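Local coordinates for solute carrier family 15 member 1 (Mus musculus, PDB 5A9D), which cotransports protons and short peptides across the intestinal cell membrane and carries an extracellular domain built of two immunoglobulin-like lobes, at residues 22-27 against 36-41; 48-53 against 71-76; 140-145 against 150-155; 167-172 against 177-182. One frame throughout, in Å; residues are numbered along the deposited sequence. Where two conformers were deposited one is given.

Contact 1 (22-27 against 36-41)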
loop_
_atom_site.group_PDB
_atom_site.type_symbol
_atom_site.label_atom_id
_atom_site.label_comp_id
_atom_site.label_asym_id
_atom_site.label_seq_id
_atom_site.Cartn_x
_atom_site.Cartn_y
_atom_site.Cartn_z
ATOM N N PRO A 22 -9.438 13.685 -18.775
ATOM C CA PRO A 22 -10.306 14.795 -19.223
ATOM C C PRO A 22 -9.479 16.049 -19.554
ATOM O O PRO A 22 -8.653 16.501 -18.757
ATOM C CB PRO A 22 -11.290 14.979 -18.055
ATOM C CG PRO A 22 -11.215 13.673 -17.285
ATOM C CD PRO A 22 -9.757 13.287 -17.394
ATOM N N GLY A 23 -9.614 16.491 -20.793
ATOM C CA GLY A 23 -8.910 17.644 -21.339
ATOM C C GLY A 23 -7.483 17.413 -21.818
ATOM O O GLY A 23 -6.889 18.338 -22.383
ATOM N N ASN A 24 -6.894 16.204 -21.573
ATOM C CA ASN A 24 -5.518 15.953 -21.995
ATOM C C ASN A 24 -5.209 14.453 -22.253
ATOM O O ASN A 24 -5.536 13.577 -21.447
ATOM C CB ASN A 24 -4.505 16.635 -21.033
ATOM C CG ASN A 24 -3.630 15.793 -20.170
ATOM O OD1 ASN A 24 -4.060 15.160 -19.204
ATOM N ND2 ASN A 24 -2.333 15.876 -20.436
ATOM N N SER A 25 -4.614 14.175 -23.426
ATOM C CA SER A 25 -4.211 12.830 -23.839
ATOM C C SER A 25 -2.702 12.708 -23.875
ATOM O O SER A 25 -2.006 13.608 -24.359
ATOM C CB SER A 25 -4.773 12.483 -25.207
ATOM O OG SER A 25 -6.188 12.465 -25.166
ATOM N N VAL A 26 -2.198 11.595 -23.364
ATOM C CA VAL A 26 -0.771 11.320 -23.320
ATOM C C VAL A 26 -0.495 10.036 -24.072
ATOM O O VAL A 26 -1.050 8.985 -23.726
ATOM C CB VAL A 26 -0.230 11.257 -21.868
ATOM C CG1 VAL A 26 1.236 10.799 -21.854
ATOM C CG2 VAL A 26 -0.348 12.621 -21.207
ATOM N N THR A 27 0.354 10.123 -25.112
ATOM C CA THR A 27 0.769 8.944 -25.875
ATOM C C THR A 27 2.216 8.623 -25.486
ATOM O O THR A 27 3.089 9.490 -25.601
ATOM C CB THR A 27 0.580 9.154 -27.360
ATOM O OG1 THR A 27 -0.788 9.445 -27.605
ATOM C CG2 THR A 27 0.959 7.933 -28.162
ATOM N N THR A 36 6.638 13.257 -15.251
ATOM C CA THR A 36 6.058 13.811 -14.034
ATOM C C THR A 36 4.763 13.084 -13.689
ATOM O O THR A 36 4.213 12.307 -14.494
ATOM C CB THR A 36 5.734 15.330 -14.200
ATOM O OG1 THR A 36 4.656 15.494 -15.136
ATOM C CG2 THR A 36 6.948 16.181 -14.589
ATOM N N PHE A 37 4.269 13.363 -12.489
ATOM C CA PHE A 37 2.969 12.929 -12.052
ATOM C C PHE A 37 2.056 14.046 -12.544
ATOM O O PHE A 37 2.358 15.218 -12.336
ATOM C CB PHE A 37 2.921 12.856 -10.510
ATOM C CG PHE A 37 3.506 11.581 -9.932
ATOM C CD1 PHE A 37 2.741 10.422 -9.840
ATOM C CD2 PHE A 37 4.825 11.541 -9.483
ATOM C CE1 PHE A 37 3.292 9.239 -9.340
ATOM C CE2 PHE A 37 5.364 10.365 -8.958
ATOM C CZ PHE A 37 4.592 9.225 -8.883
ATOM N N MET A 38 0.999 13.706 -13.262
ATOM C CA MET A 38 0.009 14.703 -13.673
ATOM C C MET A 38 -0.977 14.829 -12.502
ATOM O O MET A 38 -1.258 13.825 -11.844
ATOM C CB MET A 38 -0.692 14.242 -14.940
ATOM C CG MET A 38 0.243 14.246 -16.133
ATOM S SD MET A 38 -0.417 13.231 -17.448
ATOM C CE MET A 38 -0.019 11.610 -16.848
ATOM N N THR A 39 -1.449 16.045 -12.215
ATOM C CA THR A 39 -2.346 16.334 -11.099
ATOM C C THR A 39 -3.776 16.628 -11.562
ATOM O O THR A 39 -3.960 17.363 -12.521
ATOM C CB THR A 39 -1.759 17.497 -10.290
ATOM O OG1 THR A 39 -0.423 17.179 -9.897
ATOM C CG2 THR A 39 -2.572 17.814 -9.068
ATOM N N PHE A 40 -4.784 16.092 -10.865
ATOM C CA PHE A 40 -6.211 16.292 -11.199
ATOM C C PHE A 40 -7.036 16.472 -9.964
ATOM O O PHE A 40 -6.691 15.908 -8.923
ATOM C CB PHE A 40 -6.758 15.041 -11.927
ATOM C CG PHE A 40 -5.986 14.623 -13.160
ATOM C CD1 PHE A 40 -6.298 15.156 -14.409
ATOM C CD2 PHE A 40 -4.946 13.697 -13.072
ATOM C CE1 PHE A 40 -5.591 14.770 -15.549
ATOM C CE2 PHE A 40 -4.218 13.323 -14.217
ATOM C CZ PHE A 40 -4.542 13.870 -15.447
ATOM N N ASP A 41 -8.171 17.189 -10.075
ATOM C CA ASP A 41 -9.155 17.293 -8.994
ATOM C C ASP A 41 -9.999 16.039 -9.180
ATOM O O ASP A 41 -10.431 15.769 -10.318
ATOM C CB ASP A 41 -10.038 18.543 -9.147
ATOM C CG ASP A 41 -9.304 19.854 -8.955
ATOM O OD1 ASP A 41 -8.498 19.954 -7.993
ATOM O OD2 ASP A 41 -9.575 20.798 -9.724
#
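N24 and F40 meet where an amide oxygen comes up to the rim of an aromatic ring. OD1 of N24 lies in the plane of the F40 ring, about 4.0 Å from both CE1 and CZ of F40, so it faces ring hydrogens, which carry a slight positive charge, instead of the pi cloud. The two side chains run nearly perpendicular, and the amide is turned 41° from the ring plane. On the other branch of the amide, ND2 of N24 is 4.4 Å from SD of M38, a loose approach.

S25, next along, has its CB on the far side of the strand, as beta alternation requires, and its OG is hydrogen-bonded to ND1 of H20. The two sheets pack face to face as an immunoglobulin-like sandwich. Strand 24-28 is an edge of one and strand 32-41 an edge of the other; the axes of their short segments 24-27 and 38-41 come within 11.2 Å, a gap spanned by side chains and not by backbone hydrogen bonds. Inside each sheet the pairing is ordinary: V26 bonds to V19, M38 to I7 and F40 to V5.

V26 turns back toward the gap. Its CG2, which lies beside its own backbone N, reaches SD of M38 at 3.8 Å. On the methionine, CG likewise lies beside the backbone N, and the chain then runs nearly extended at chi2 (162°), carrying SD to the valine. Outside the two segments, the F40 ring stacks on F21 and touches L45.

Contact 2 (48-53 against 71-76)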
loop_
_atom_site.group_PDB
_atom_site.type_symbol
_atom_site.label_atom_id
_atom_site.label_comp_id
_atom_site.label_asym_id
_atom_site.label_seq_id
_atom_site.Cartn_x
_atom_site.Cartn_y
_atom_site.Cartn_z
ATOM N N ILE A 48 -11.346 7.792 -17.512
ATOM C CA ILE A 48 -10.019 7.653 -18.090
ATOM C C ILE A 48 -10.108 6.518 -19.084
ATOM O O ILE A 48 -10.502 5.413 -18.709
ATOM C CB ILE A 48 -8.907 7.434 -17.015
ATOM C CG1 ILE A 48 -8.829 8.622 -16.026
ATOM C CG2 ILE A 48 -7.537 7.217 -17.692
ATOM C CD1 ILE A 48 -7.992 8.351 -14.754
ATOM N N ASN A 49 -9.774 6.790 -20.349
ATOM C CA ASN A 49 -9.800 5.804 -21.428
ATOM C C ASN A 49 -8.388 5.509 -21.855
ATOM O O ASN A 49 -7.549 6.402 -21.870
ATOM C CB ASN A 49 -10.622 6.298 -22.638
ATOM C CG ASN A 49 -11.973 6.840 -22.273
ATOM O OD1 ASN A 49 -12.809 6.161 -21.655
ATOM N ND2 ASN A 49 -12.198 8.098 -22.619
ATOM N N ILE A 50 -8.124 4.254 -22.204
ATOM C CA ILE A 50 -6.816 3.775 -22.639
ATOM C C ILE A 50 -6.997 3.087 -23.971
ATOM O O ILE A 50 -7.917 2.280 -24.146
ATOM C CB ILE A 50 -6.199 2.824 -21.577
ATOM C CG1 ILE A 50 -5.994 3.534 -20.221
ATOM C CG2 ILE A 50 -4.902 2.189 -22.074
ATOM C CD1 ILE A 50 -5.801 2.583 -19.079
ATOM N N SER A 51 -6.123 3.418 -24.920
ATOM C CA SER A 51 -6.133 2.824 -26.247
ATOM C C SER A 51 -4.723 2.454 -26.697
ATOM O O SER A 51 -3.740 2.926 -26.114
ATOM C CB SER A 51 -6.810 3.761 -27.242
ATOM O OG SER A 51 -6.103 4.974 -27.447
ATOM N N SER A 52 -4.634 1.610 -27.740
ATOM C CA SER A 52 -3.390 1.159 -28.358
ATOM C C SER A 52 -3.407 1.495 -29.823
ATOM O O SER A 52 -4.465 1.443 -30.462
ATOM C CB SER A 52 -3.227 -0.350 -28.208
ATOM O OG SER A 52 -2.302 -0.677 -27.185
ATOM N N SER A 53 -2.220 1.795 -30.374
ATOM C CA SER A 53 -2.042 2.068 -31.792
ATOM C C SER A 53 -2.464 0.825 -32.615
ATOM O O SER A 53 -2.150 -0.306 -32.225
ATOM C CB SER A 53 -0.591 2.444 -32.081
ATOM O OG SER A 53 0.315 1.576 -31.422
ATOM N N HIS A 71 -0.168 7.792 -7.846
ATOM C CA HIS A 71 -0.441 6.501 -8.429
ATOM C C HIS A 71 0.401 6.319 -9.666
ATOM O O HIS A 71 0.672 7.285 -10.377
ATOM C CB HIS A 71 -1.919 6.412 -8.862
ATOM C CG HIS A 71 -2.909 6.798 -7.798
ATOM N ND1 HIS A 71 -3.173 8.137 -7.510
ATOM C CD2 HIS A 71 -3.680 6.016 -7.003
ATOM C CE1 HIS A 71 -4.053 8.120 -6.519
ATOM N NE2 HIS A 71 -4.403 6.870 -6.194
ATOM N N THR A 72 0.731 5.063 -9.981
ATOM C CA THR A 72 1.361 4.734 -11.252
ATOM C C THR A 72 0.321 3.936 -12.010
ATOM O O THR A 72 -0.086 2.876 -11.545
ATOM C CB THR A 72 2.671 3.957 -11.088
ATOM O OG1 THR A 72 3.624 4.868 -10.589
ATOM C CG2 THR A 72 3.212 3.382 -12.435
ATOM N N LEU A 73 -0.116 4.457 -13.157
ATOM C CA LEU A 73 -1.012 3.753 -14.034
ATOM C C LEU A 73 -0.138 2.915 -14.982
ATOM O O LEU A 73 0.512 3.452 -15.903
ATOM C CB LEU A 73 -1.946 4.717 -14.801
ATOM C CG LEU A 73 -2.924 4.069 -15.831
ATOM C CD1 LEU A 73 -3.952 3.124 -15.155
ATOM C CD2 LEU A 73 -3.649 5.139 -16.644
ATOM N N LEU A 74 -0.077 1.602 -14.728
ATOM C CA LEU A 74 0.681 0.704 -15.595
ATOM C C LEU A 74 -0.226 0.392 -16.770
ATOM O O LEU A 74 -1.396 0.118 -16.543
ATOM C CB LEU A 74 1.050 -0.617 -14.888
ATOM C CG LEU A 74 2.043 -0.582 -13.730
ATOM C CD1 LEU A 74 2.180 -1.969 -13.136
ATOM C CD2 LEU A 74 3.425 -0.127 -14.197
ATOM N N VAL A 75 0.280 0.520 -18.021
ATOM C CA VAL A 75 -0.494 0.204 -19.236
ATOM C C VAL A 75 0.315 -0.771 -20.120
ATOM O O VAL A 75 1.552 -0.680 -20.168
ATOM C CB VAL A 75 -1.008 1.452 -20.032
ATOM C CG1 VAL A 75 -1.959 2.309 -19.184
ATOM C CG2 VAL A 75 0.146 2.314 -20.570
ATOM N N TRP A 76 -0.366 -1.697 -20.798
ATOM C CA TRP A 76 0.260 -2.663 -21.706
ATOM C C TRP A 76 -0.745 -3.135 -22.755
ATOM O O TRP A 76 -1.948 -2.928 -22.593
ATOM C CB TRP A 76 0.967 -3.834 -20.972
ATOM C CG TRP A 76 0.075 -4.746 -20.180
ATOM C CD1 TRP A 76 -0.360 -5.984 -20.550
ATOM C CD2 TRP A 76 -0.391 -4.544 -18.831
ATOM N NE1 TRP A 76 -1.080 -6.557 -19.531
ATOM C CE2 TRP A 76 -1.143 -5.681 -18.475
ATOM C CE3 TRP A 76 -0.272 -3.488 -17.902
ATOM C CZ2 TRP A 76 -1.801 -5.793 -17.247
ATOM C CZ3 TRP A 76 -0.900 -3.603 -16.677
ATOM C CH2 TRP A 76 -1.673 -4.737 -16.362
#
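I50 and V75 touch across the core of an immunoglobulin-like sandwich, strand 49-52 belonging to one sheet and strand 69-76 to the other. No hydrogen bond joins the two segments; the CA atoms of this pair are 8.0 Å apart, and branched aliphatic side chains fill the gap.

The packed part is a cluster of three buried residues. CD1 of I50 sits 4.1 Å from CD2 of L73, the two chains reaching toward each other tip to tip, and the same methyl lies 3.9 Å from CG1 of V75. With CG anti to the backbone N (chi1 177°), L73 presents CD2 to I50. Y81 touches both I50 and L73, M17 and V61 close on I50, and I7 packs on L73, so the cluster is enclosed by aliphatic and aromatic neighbours.

Outside the cluster the contact is looser and, on strand 49-52, more polar. N49 and S51 alternate with I50 and take no part in the cluster; both are partly exposed, each with a weak hydrogen bond, N49 OD1 to T60 OG1 and S51 OG to NE2 of H20. Strand 69-76 meets the second subunit through T72, L74 and W76, the last stacking on H124 of that subunit. Back inside, V75 sends CG1 alongside its own backbone N, where it meets both branches of I50: besides CD1, the CG2 methyl of I50 is 4.1 Å from CG1 of V75.

Contact 3 (140-145 against 150-155)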
loop_
_atom_site.group_PDB
_atom_site.type_symbol
_atom_site.label_atom_id
_atom_site.label_comp_id
_atom_site.label_asym_id
_atom_site.label_seq_id
_atom_site.Cartn_x
_atom_site.Cartn_y
_atom_site.Cartn_z
ATOM N N THR A 140 -15.684 14.543 10.486
ATOM C CA THR A 140 -17.022 14.032 10.289
ATOM C C THR A 140 -16.968 12.655 9.759
ATOM O O THR A 140 -16.065 12.322 9.013
ATOM C CB THR A 140 -17.879 14.917 9.348
ATOM O OG1 THR A 140 -17.405 14.763 8.011
ATOM C CG2 THR A 140 -17.923 16.380 9.763
ATOM N N ILE A 141 -18.004 11.883 10.049
ATOM C CA ILE A 141 -18.143 10.534 9.541
ATOM C C ILE A 141 -19.527 10.429 8.927
ATOM O O ILE A 141 -20.515 10.680 9.602
ATOM C CB ILE A 141 -17.910 9.439 10.619
ATOM C CG1 ILE A 141 -16.457 9.431 11.127
ATOM C CG2 ILE A 141 -18.291 8.050 10.048
ATOM C CD1 ILE A 141 -16.303 8.730 12.484
ATOM N N ASN A 142 -19.589 10.065 7.655
ATOM C CA ASN A 142 -20.851 9.883 6.939
ATOM C C ASN A 142 -20.929 8.467 6.389
ATOM O O ASN A 142 -19.957 7.949 5.830
ATOM C CB ASN A 142 -21.055 10.966 5.876
ATOM C CG ASN A 142 -21.380 12.313 6.500
ATOM O OD1 ASN A 142 -22.545 12.651 6.718
ATOM N ND2 ASN A 142 -20.363 13.093 6.860
ATOM N N THR A 143 -22.050 7.805 6.672
ATOM C CA THR A 143 -22.332 6.418 6.308
ATOM C C THR A 143 -23.843 6.171 6.260
ATOM O O THR A 143 -24.609 6.884 6.919
ATOM C CB THR A 143 -21.614 5.445 7.285
ATOM O OG1 THR A 143 -21.787 4.094 6.857
ATOM C CG2 THR A 143 -22.046 5.615 8.754
ATOM N N THR A 144 -24.264 5.151 5.473
ATOM C CA THR A 144 -25.663 4.714 5.364
ATOM C C THR A 144 -25.968 3.666 6.475
ATOM O O THR A 144 -27.130 3.303 6.680
ATOM C CB THR A 144 -25.949 4.142 3.952
ATOM O OG1 THR A 144 -25.079 3.028 3.695
ATOM C CG2 THR A 144 -25.836 5.191 2.840
ATOM N N ALA A 145 -24.919 3.194 7.181
ATOM C CA ALA A 145 -24.997 2.188 8.248
ATOM C C ALA A 145 -25.813 2.621 9.477
ATOM O O ALA A 145 -26.341 1.759 10.195
ATOM C CB ALA A 145 -23.601 1.763 8.671
ATOM N N CYS A 150 -28.460 10.502 13.610
ATOM C CA CYS A 150 -27.252 10.220 14.404
ATOM C C CYS A 150 -26.197 11.307 14.230
ATOM O O CYS A 150 -26.023 11.837 13.128
ATOM C CB CYS A 150 -26.662 8.857 14.057
ATOM S SG CYS A 150 -27.672 7.431 14.520
ATOM N N LEU A 151 -25.451 11.580 15.317
ATOM C CA LEU A 151 -24.335 12.532 15.343
ATOM C C LEU A 151 -23.196 12.145 14.357
ATOM O O LEU A 151 -22.728 11.014 14.357
ATOM C CB LEU A 151 -23.870 12.665 16.808
ATOM C CG LEU A 151 -22.671 13.511 17.188
ATOM C CD1 LEU A 151 -21.426 12.703 17.367
ATOM C CD2 LEU A 151 -22.719 14.978 16.698
ATOM N N THR A 152 -22.814 13.074 13.478
ATOM C CA THR A 152 -21.763 12.840 12.471
ATOM C C THR A 152 -20.485 13.644 12.747
ATOM O O THR A 152 -19.503 13.498 12.019
ATOM C CB THR A 152 -22.275 13.117 11.038
ATOM O OG1 THR A 152 -22.705 14.470 10.928
ATOM C CG2 THR A 152 -23.380 12.162 10.602
ATOM N N ASP A 153 -20.504 14.489 13.785
ATOM C CA ASP A 153 -19.373 15.352 14.139
ATOM C C ASP A 153 -18.594 14.786 15.292
ATOM O O ASP A 153 -19.182 14.369 16.285
ATOM C CB ASP A 153 -19.853 16.776 14.463
ATOM C CG ASP A 153 -20.621 17.424 13.318
ATOM O OD1 ASP A 153 -20.071 17.496 12.198
ATOM O OD2 ASP A 153 -21.770 17.869 13.551
ATOM N N PHE A 154 -17.276 14.718 15.146
ATOM C CA PHE A 154 -16.402 14.133 16.154
ATOM C C PHE A 154 -15.186 14.990 16.329
ATOM O O PHE A 154 -14.942 15.880 15.526
ATOM C CB PHE A 154 -15.991 12.697 15.744
ATOM C CG PHE A 154 -17.147 11.738 15.598
ATOM C CD1 PHE A 154 -17.816 11.614 14.390
ATOM C CD2 PHE A 154 -17.585 10.980 16.683
ATOM C CE1 PHE A 154 -18.911 10.754 14.268
ATOM C CE2 PHE A 154 -18.678 10.126 16.557
ATOM C CZ PHE A 154 -19.326 10.011 15.346
ATOM N N LYS A 155 -14.419 14.718 17.377
ATOM C CA LYS A 155 -13.194 15.443 17.677
ATOM C C LYS A 155 -12.109 14.441 18.041
ATOM O O LYS A 155 -12.347 13.515 18.819
ATOM C CB LYS A 155 -13.405 16.443 18.841
ATOM C CG LYS A 155 -14.051 17.752 18.415
ATOM C CD LYS A 155 -14.120 18.768 19.565
ATOM C CE LYS A 155 -15.335 18.619 20.448
ATOM N NZ LYS A 155 -15.313 19.582 21.588
#
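T140 and D153 form an antiparallel non-hydrogen-bonded pair with CA atoms 4.7 Å apart, and next to it N of I141 donates to O of T152 at 3.0 Å, with the donor in the carbonyl plane and an N-H...O angle of 155°. The same oxygen also takes a weaker CA-H...O contact from CA of T140, 3.1 Å from O of T152.

On one face of the pair, T140 and D153 lie side by side, and CG2 of T140 is 3.4 Å from OD1 of D153. T152 turns its methyl back across the opposite strand, CG2 of T152 lying 3.4 Å from O of I141 and more loosely beside the amide oxygen of N142. The apolar centre is on the inward side. I141 crosses F154 at about a right angle, its CD1 coming obliquely to the ring, 3.8 Å from CE1 of F154. CD1 of L151 lies over one face of that ring, toward its rim, and L177 packs against both I141 and F154.

Farther along the segment OG1 of T143 accepts from N of A145 at 3.3 Å, an ST turn; the same hydroxyl is hydrogen-bonded to O of M108. C150 opens the returning segment through its disulfide to C176. The whole is a beta hairpin at the margin of an immunoglobulin-like sandwich, its connection tied covalently to that of the facing sheet's hairpin.

Contact 4 (167-172 against 177-182)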
loop_
_atom_site.group_PDB
_atom_site.type_symbol
_atom_site.label_atom_id
_atom_site.label_comp_id
_atom_site.label_asym_id
_atom_site.label_seq_id
_atom_site.Cartn_x
_atom_site.Cartn_y
_atom_site.Cartn_z
ATOM N N TYR A 167 -7.981 5.138 14.350
ATOM C CA TYR A 167 -9.304 5.460 14.883
ATOM C C TYR A 167 -10.259 4.379 14.400
ATOM O O TYR A 167 -10.409 4.188 13.192
ATOM C CB TYR A 167 -9.687 6.876 14.398
ATOM C CG TYR A 167 -9.013 8.003 15.162
ATOM C CD1 TYR A 167 -7.747 7.841 15.722
ATOM C CD2 TYR A 167 -9.668 9.208 15.386
ATOM C CE1 TYR A 167 -7.156 8.851 16.493
ATOM C CE2 TYR A 167 -9.087 10.222 16.158
ATOM C CZ TYR A 167 -7.827 10.044 16.695
ATOM O OH TYR A 167 -7.253 11.054 17.434
ATOM N N VAL A 168 -10.777 3.564 15.331
ATOM C CA VAL A 168 -11.671 2.444 14.986
ATOM C C VAL A 168 -13.111 2.917 15.110
ATOM O O VAL A 168 -13.532 3.305 16.183
ATOM C CB VAL A 168 -11.382 1.164 15.840
ATOM C CG1 VAL A 168 -12.422 0.077 15.581
ATOM C CG2 VAL A 168 -9.976 0.624 15.582
ATOM N N ILE A 169 -13.862 2.856 14.009
ATOM C CA ILE A 169 -15.254 3.277 13.943
ATOM C C ILE A 169 -16.132 2.077 14.206
ATOM O O ILE A 169 -16.027 1.097 13.473
ATOM C CB ILE A 169 -15.532 3.882 12.537
ATOM C CG1 ILE A 169 -14.559 5.075 12.252
ATOM C CG2 ILE A 169 -17.049 4.262 12.387
ATOM C CD1 ILE A 169 -14.536 5.504 10.689
ATOM N N ARG A 170 -17.041 2.163 15.196
ATOM C CA ARG A 170 -17.978 1.067 15.496
ATOM C C ARG A 170 -19.353 1.585 15.854
ATOM O O ARG A 170 -19.509 2.790 16.097
ATOM C CB ARG A 170 -17.446 0.209 16.653
ATOM C CG ARG A 170 -17.197 0.982 17.952
ATOM C CD ARG A 170 -17.220 0.039 19.133
ATOM N NE ARG A 170 -16.325 0.484 20.196
ATOM C CZ ARG A 170 -16.379 0.046 21.450
ATOM N NH1 ARG A 170 -17.313 -0.829 21.816
ATOM N NH2 ARG A 170 -15.511 0.484 22.351
ATOM N N ARG A 171 -20.314 0.649 16.019
ATOM C CA ARG A 171 -21.667 0.981 16.472
ATOM C C ARG A 171 -21.606 1.231 17.958
ATOM O O ARG A 171 -21.003 0.438 18.668
ATOM C CB ARG A 171 -22.665 -0.178 16.233
ATOM C CG ARG A 171 -23.074 -0.473 14.797
ATOM C CD ARG A 171 -23.658 0.710 14.052
ATOM N NE ARG A 171 -25.063 0.957 14.360
ATOM C CZ ARG A 171 -26.084 0.370 13.740
ATOM N NH1 ARG A 171 -25.866 -0.557 12.815
ATOM N NH2 ARG A 171 -27.331 0.689 14.058
ATOM N N ALA A 172 -22.195 2.339 18.430
ATOM C CA ALA A 172 -22.330 2.650 19.865
ATOM C C ALA A 172 -23.537 1.892 20.393
ATOM O O ALA A 172 -24.382 1.489 19.597
ATOM C CB ALA A 172 -22.532 4.152 20.059
ATOM N N LEU A 177 -22.905 6.140 16.002
ATOM C CA LEU A 177 -21.466 5.954 15.832
ATOM C C LEU A 177 -20.659 6.325 17.029
ATOM O O LEU A 177 -20.991 7.262 17.747
ATOM C CB LEU A 177 -20.918 6.723 14.613
ATOM C CG LEU A 177 -21.358 6.252 13.255
ATOM C CD1 LEU A 177 -20.683 7.033 12.218
ATOM C CD2 LEU A 177 -21.058 4.795 13.051
ATOM N N GLU A 178 -19.531 5.634 17.180
ATOM C CA GLU A 178 -18.569 5.795 18.260
ATOM C C GLU A 178 -17.188 5.534 17.636
ATOM O O GLU A 178 -17.059 4.691 16.746
ATOM C CB GLU A 178 -18.886 4.717 19.307
ATOM C CG GLU A 178 -18.107 4.782 20.581
ATOM C CD GLU A 178 -18.766 3.929 21.636
ATOM O OE1 GLU A 178 -18.542 2.700 21.623
ATOM O OE2 GLU A 178 -19.544 4.483 22.444
ATOM N N VAL A 179 -16.161 6.213 18.136
ATOM C CA VAL A 179 -14.797 6.048 17.674
ATOM C C VAL A 179 -13.854 5.728 18.850
ATOM O O VAL A 179 -13.815 6.474 19.822
ATOM C CB VAL A 179 -14.318 7.283 16.847
ATOM C CG1 VAL A 179 -12.919 7.047 16.279
ATOM C CG2 VAL A 179 -15.296 7.616 15.715
ATOM N N LYS A 180 -13.066 4.645 18.732
ATOM C CA LYS A 180 -12.055 4.293 19.723
ATOM C C LYS A 180 -10.674 4.601 19.137
ATOM O O LYS A 180 -10.358 4.169 18.031
ATOM C CB LYS A 180 -12.176 2.819 20.170
ATOM C CG LYS A 180 -11.241 2.508 21.352
ATOM C CD LYS A 180 -11.729 1.362 22.226
ATOM C CE LYS A 180 -10.755 1.044 23.334
ATOM N NZ LYS A 180 -11.185 -0.156 24.082
ATOM N N GLU A 181 -9.858 5.340 19.866
ATOM C CA GLU A 181 -8.520 5.738 19.403
ATOM C C GLU A 181 -7.434 4.805 19.925
ATOM O O GLU A 181 -7.409 4.477 21.107
ATOM C CB GLU A 181 -8.188 7.171 19.875
ATOM C CG GLU A 181 -9.236 8.191 19.495
ATOM C CD GLU A 181 -8.926 9.604 19.924
ATOM O OE1 GLU A 181 -7.765 9.864 20.313
ATOM O OE2 GLU A 181 -9.856 10.443 19.896
ATOM N N PHE A 182 -6.496 4.450 19.061
ATOM C CA PHE A 182 -5.373 3.597 19.450
ATOM C C PHE A 182 -4.107 4.284 19.003
ATOM O O PHE A 182 -4.043 4.786 17.883
ATOM C CB PHE A 182 -5.484 2.214 18.762
ATOM C CG PHE A 182 -6.663 1.397 19.226
ATOM C CD1 PHE A 182 -6.560 0.569 20.337
ATOM C CD2 PHE A 182 -7.878 1.454 18.554
ATOM C CE1 PHE A 182 -7.661 -0.168 20.780
ATOM C CE2 PHE A 182 -8.984 0.727 19.015
ATOM C CZ PHE A 182 -8.868 -0.083 20.122
HETATM O O HOH W 1 -14.030 0.344 25.025
#
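V168 and K180 form a hydrogen-bonded antiparallel pair in the beta hairpin of strands 164-171 and 177-184, at the edge of a sheet in the immunoglobulin-like lobe. N of V168 donates to O of K180 at 2.8 Å and is answered by K180 N to V168 O; R170 and E178 repeat the exchange.

On the face carrying V168 and K180, R170 and E178 run side by side. OE1 of E178 sits 3.4 Å above the centre of the R170 guanidinium, where no N-H points at it, so the salt bridge rests on charge alone; the two planes are 77° apart. V168 CG2 leans obliquely on the F182 ring, 3.6 Å from CE2 of F182.

On the other face, I169 and V179 pack on I141, and E181 covers Y167: CG of E181 rides over the ring, 3.8 Å from its centroid, with the carboxylate stacked 14° from the ring plane. S157 fixes it by a hydrogen bond to OE1.

Further out, M31 of the second subunit packs on V168 and R170, and its O accepts from NZ of K180. That same NZ of K180 donates to a water 3.0 Å away, which NH2 of R170 reaches only weakly.

In the fold
The four contacts fall into two pairs, one in each lobe and on opposite sides of the chain's centre. Contacts 1 and 2, about 12 Å apart between centres, both bridge the same two sheets: contact 1 is at a margin, with mixed polar and thioether chemistry, whereas contact 2 is buried and wholly aliphatic. Contacts 3 and 4 are instead hairpins within the two sheets of the other lobe, about 11 Å apart between centres, and they touch directly. Contact 3 is at the surface with a single backbone bond between its segments; contact 4 is longer, partly buried and charged on one face. Contacts 1, 2 and 4 carry residues that reach the second subunit, contact 1 through F37; contact 3 has none.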